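Side-chain contacts in folylpolyglutamate synthase protein FOLC (Mycobacterium tuberculosis, PDB 2VOS), which probably adds L-glutamate to dihydropteroate and, step by step, to tetrahydrofolate, spending ATP with magnesium to build folylpolyglutamates: residues Q269-G273 with G274-Q278; S360-A363 with Q364-H368. One frame throughout, in Å; residues are numbered along the deposited sequence.

Contact 1. Residues Q269-G273 with G274-Q278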
loop_
_atom_site.group_PDB
_atom_site.type_symbol
_atom_site.label_atom_id
_atom_site.label_comp_id
_atom_site.label_asym_id
_atom_site.label_seq_id
_atom_site.Cartn_x
_atom_site.Cartn_y
_atom_site.Cartn_z
ATOM N N GLN A 269 -19.978 -11.693 3.611
ATOM C CA GLN A 269 -21.038 -11.555 2.626
ATOM C C GLN A 269 -20.773 -10.248 1.878
ATOM O O GLN A 269 -20.503 -9.238 2.508
ATOM C CB GLN A 269 -22.374 -11.343 3.292
ATOM C CG GLN A 269 -23.122 -12.547 3.731
ATOM C CD GLN A 269 -24.585 -12.212 3.737
ATOM O OE1 GLN A 269 -24.964 -11.048 3.483
ATOM N NE2 GLN A 269 -25.429 -13.214 3.995
ATOM N N ILE A 270 -20.928 -10.263 0.566
ATOM C CA ILE A 270 -20.943 -9.046 -0.218
ATOM C C ILE A 270 -22.126 -8.180 0.227
ATOM O O ILE A 270 -23.216 -8.695 0.551
ATOM C CB ILE A 270 -21.140 -9.381 -1.714
ATOM C CG1 ILE A 270 -20.119 -10.427 -2.121
ATOM C CG2 ILE A 270 -21.054 -8.136 -2.576
ATOM C CD1 ILE A 270 -18.773 -10.175 -1.580
ATOM N N ALA A 271 -21.936 -6.857 0.190
ATOM C CA ALA A 271 -22.941 -5.930 0.688
ATOM C C ALA A 271 -22.863 -4.686 -0.208
ATOM O O ALA A 271 -21.845 -4.446 -0.864
ATOM C CB ALA A 271 -22.623 -5.539 2.108
ATOM N N VAL A 272 -23.927 -3.910 -0.241
ATOM C CA VAL A 272 -23.885 -2.623 -0.942
ATOM C C VAL A 272 -22.718 -1.802 -0.393
ATOM O O VAL A 272 -22.641 -1.523 0.821
ATOM C CB VAL A 272 -25.225 -1.835 -0.801
ATOM C CG1 VAL A 272 -25.084 -0.383 -1.342
ATOM C CG2 VAL A 272 -26.343 -2.492 -1.642
ATOM N N GLY A 273 -21.797 -1.459 -1.291
ATOM C CA GLY A 273 -20.632 -0.619 -0.955
ATOM C C GLY A 273 -19.421 -1.399 -0.439
ATOM O O GLY A 273 -18.370 -0.791 -0.166
ATOM N N GLY A 274 -19.510 -2.731 -0.312
ATOM C CA GLY A 274 -18.387 -3.428 0.324
ATOM C C GLY A 274 -18.750 -4.827 0.750
ATOM O O GLY A 274 -19.079 -5.664 -0.096
ATOM N N GLN A 275 -18.641 -5.118 2.064
ATOM C CA GLN A 275 -18.888 -6.472 2.530
ATOM C C GLN A 275 -19.129 -6.457 4.041
ATOM O O GLN A 275 -18.759 -5.511 4.719
ATOM C CB GLN A 275 -17.650 -7.351 2.277
ATOM C CG GLN A 275 -16.323 -6.737 2.730
ATOM C CD GLN A 275 -15.102 -7.448 2.113
ATOM O OE1 GLN A 275 -14.886 -8.649 2.390
ATOM N NE2 GLN A 275 -14.331 -6.735 1.250
ATOM N N VAL A 276 -19.746 -7.514 4.554
ATOM C CA VAL A 276 -19.984 -7.622 5.964
ATOM C C VAL A 276 -19.212 -8.856 6.430
ATOM O O VAL A 276 -19.296 -9.916 5.817
ATOM C CB VAL A 276 -21.475 -7.796 6.215
ATOM C CG1 VAL A 276 -21.688 -8.072 7.728
ATOM C CG2 VAL A 276 -22.267 -6.488 5.796
ATOM N N LEU A 277 -18.472 -8.727 7.520
ATOM C CA LEU A 277 -17.576 -9.771 8.010
ATOM C C LEU A 277 -17.914 -10.264 9.405
ATOM O O LEU A 277 -18.382 -9.514 10.259
ATOM C CB LEU A 277 -16.107 -9.211 8.041
ATOM C CG LEU A 277 -15.672 -8.516 6.737
ATOM C CD1 LEU A 277 -14.239 -7.862 6.909
ATOM C CD2 LEU A 277 -15.659 -9.497 5.614
ATOM N N GLN A 278 -17.590 -11.518 9.661
ATOM C CA GLN A 278 -17.490 -11.986 11.015
ATOM C C GLN A 278 -16.056 -12.463 11.200
ATOM O O GLN A 278 -15.604 -13.379 10.483
ATOM C CB GLN A 278 -18.443 -13.197 11.248
ATOM C CG GLN A 278 -18.387 -13.620 12.701
ATOM C CD GLN A 278 -19.361 -14.736 13.015
ATOM O OE1 GLN A 278 -19.276 -15.835 12.430
ATOM N NE2 GLN A 278 -20.289 -14.467 13.967
#

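Contact 2. Residues S360-A363 with Q364-H368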
loop_
_atom_site.group_PDB
_atom_site.type_symbol
_atom_site.label_atom_id
_atom_site.label_comp_id
_atom_site.label_asym_id
_atom_site.label_seq_id
_atom_site.Cartn_x
_atom_site.Cartn_y
_atom_site.Cartn_z
ATOM N N SER A 360 -4.549 -10.459 -9.916
ATOM C CA SER A 360 -5.453 -11.556 -9.639
ATOM C C SER A 360 -6.564 -11.188 -8.613
ATOM O O SER A 360 -7.741 -11.533 -8.827
ATOM C CB SER A 360 -4.649 -12.802 -9.244
ATOM O OG SER A 360 -5.535 -13.752 -8.728
ATOM N N ALA A 361 -6.213 -10.441 -7.538
ATOM C CA ALA A 361 -7.234 -10.042 -6.530
ATOM C C ALA A 361 -8.251 -9.098 -7.186
ATOM O O ALA A 361 -9.473 -9.245 -7.000
ATOM C CB ALA A 361 -6.586 -9.379 -5.348
ATOM N N LEU A 362 -7.726 -8.163 -7.984
ATOM C CA LEU A 362 -8.538 -7.267 -8.753
ATOM C C LEU A 362 -9.497 -8.026 -9.708
ATOM O O LEU A 362 -10.710 -7.727 -9.745
ATOM C CB LEU A 362 -7.629 -6.297 -9.540
ATOM C CG LEU A 362 -8.258 -5.367 -10.562
ATOM C CD1 LEU A 362 -9.432 -4.494 -9.956
ATOM C CD2 LEU A 362 -7.169 -4.431 -11.241
ATOM N N ALA A 363 -8.978 -9.012 -10.462
ATOM C CA ALA A 363 -9.803 -9.717 -11.464
ATOM C C ALA A 363 -10.888 -10.518 -10.721
ATOM O O ALA A 363 -12.066 -10.509 -11.117
ATOM C CB ALA A 363 -8.920 -10.676 -12.326
ATOM N N GLN A 364 -10.507 -11.203 -9.637
ATOM C CA GLN A 364 -11.485 -12.003 -8.918
ATOM C C GLN A 364 -12.615 -11.128 -8.342
ATOM O O GLN A 364 -13.791 -11.552 -8.341
ATOM C CB GLN A 364 -10.846 -12.744 -7.776
ATOM C CG GLN A 364 -10.059 -13.958 -8.231
ATOM C CD GLN A 364 -9.401 -14.611 -7.044
ATOM O OE1 GLN A 364 -10.089 -15.228 -6.225
ATOM N NE2 GLN A 364 -8.082 -14.428 -6.900
ATOM N N THR A 365 -12.243 -9.962 -7.815
ATOM C CA THR A 365 -13.217 -9.035 -7.235
ATOM C C THR A 365 -14.198 -8.526 -8.310
ATOM O O THR A 365 -15.433 -8.484 -8.093
ATOM C CB THR A 365 -12.499 -7.848 -6.583
ATOM O OG1 THR A 365 -11.565 -8.343 -5.613
ATOM C CG2 THR A 365 -13.519 -6.901 -5.832
ATOM N N LEU A 366 -13.679 -8.143 -9.470
ATOM C CA LEU A 366 -14.504 -7.646 -10.554
ATOM C C LEU A 366 -15.513 -8.704 -11.012
ATOM O O LEU A 366 -16.666 -8.397 -11.301
ATOM C CB LEU A 366 -13.630 -7.240 -11.769
ATOM C CG LEU A 366 -12.779 -5.981 -11.552
ATOM C CD1 LEU A 366 -11.699 -5.908 -12.640
ATOM C CD2 LEU A 366 -13.641 -4.698 -11.464
ATOM N N ALA A 367 -15.080 -9.963 -11.017
ATOM C CA ALA A 367 -15.904 -11.086 -11.466
ATOM C C ALA A 367 -16.890 -11.571 -10.376
ATOM O O ALA A 367 -18.026 -12.014 -10.668
ATOM C CB ALA A 367 -14.989 -12.231 -11.898
ATOM N N HIS A 368 -16.459 -11.517 -9.128
ATOM C CA HIS A 368 -17.265 -12.070 -8.072
ATOM C C HIS A 368 -18.216 -11.113 -7.373
ATOM O O HIS A 368 -19.198 -11.559 -6.807
ATOM C CB HIS A 368 -16.372 -12.692 -7.002
ATOM C CG HIS A 368 -15.511 -13.806 -7.502
ATOM N ND1 HIS A 368 -14.413 -14.259 -6.801
ATOM C CD2 HIS A 368 -15.601 -14.585 -8.606
ATOM C CE1 HIS A 368 -13.854 -15.254 -7.466
ATOM N NE2 HIS A 368 -14.565 -15.477 -8.554
#

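Contact 1. Residues Q269-G273 with G274-Q278
A two-residue beta hairpin joins A271 to G274 here, where strand 264-271 ends and strand 274-281 begins in the small three-stranded antiparallel sheet of the Mur ligase middle domain. The chain reverses through a type II turn, with V272 and G273 at its corners. The amide of G274 returns to A271 O (N to O 2.9 Å), and A271 N reaches G274 O at 3.1 Å. The next hydrogen-bonded pair is Q269 with V276: V276 N meets Q269 O at 2.8 Å, and Q269 N meets V276 O at 2.9 Å. The apolar side-chain contact lies on the face carrying Q269, A271 and V276. There CB of A271 lies 3.8 Å from CG2 of V276, the branch placed beside its own backbone N while CG1 stands anti to it (chi1 174°). Between these pairs, I270 and Q275 form a non-hydrogen-bonded pair whose side chains diverge. CB of Q275 passes 3.4 Å from Q269 O, but its amide leads away, with OE1 bound by R268 and NE2 by the carbonyls of L293 and G295. G273 has a positive phi of 88°, which favours glycine, and G274 (phi 164°, psi -120°) also adopts backbone angles suited to glycine. Across the turn the cohesion comes from four backbone bonds and one small apolar contact, while the glycines let the chain take the backbone angles of the reversal.

Contact 2. Residues S360-A363 with Q364-H368
An i to i+4 contact along a single helix, 356-368, joins S360-A363 to the helix's last turn in the glutamate ligase domain. On its outer side Q364 turns back along the helix: with CG beside the backbone N (chi1 -77°) and the chain extended beyond it, NE2 donates a hydrogen bond to OG of S360 (3.2 Å, N-H...O 145°), which lies close to the amide plane. The same NE2 makes a weak bond to S360 O, already the acceptor for Q364 N. A361 O likewise takes two donors, OG1 of T365 at 2.7 Å and T365 N at 3.0 Å, arriving from opposite faces of the carbonyl plane; the hydroxyl of the buried T365 thus donates its proton to the helix backbone. The side-chain bonds supplement the regular alpha-helical i to i+4 bonding, which continues from L366 N to L362 O and from A367 N to A363 O. CD1 of L362 and CD1 of L366 meet at 3.8 Å as the two side chains cross obliquely, and both leucines rest on V467 of strand 464-469. CG of L366 also lies 3.3 Å from L362 O. A361 belongs to the ADP pocket, its side chain about 4 Å from the nucleotide and touching H297 of helix 296-312.

Contact 1 lies in the middle domain and contact 2 in the glutamate ligase domain; their centres are 15 Å apart and their nearest atoms about 5 Å, without touching. Contact 1 is the more exposed, joining two strands of a hairpin, whereas contact 2 is largely buried and stays within one helix. Backbone pairing and glycines dominate the first; the second adds hydrogen bonds from side chains to backbone and to one another, and a leucine pair facing the domain's sheet. Helix 296-312 borders both: Q275 of contact 1 packs on Q298 and A299, T365 of contact 2 on H297. Contact 2 lies nearer the nucleotide; the side chain of Q275 remains about 10 Å from ADP.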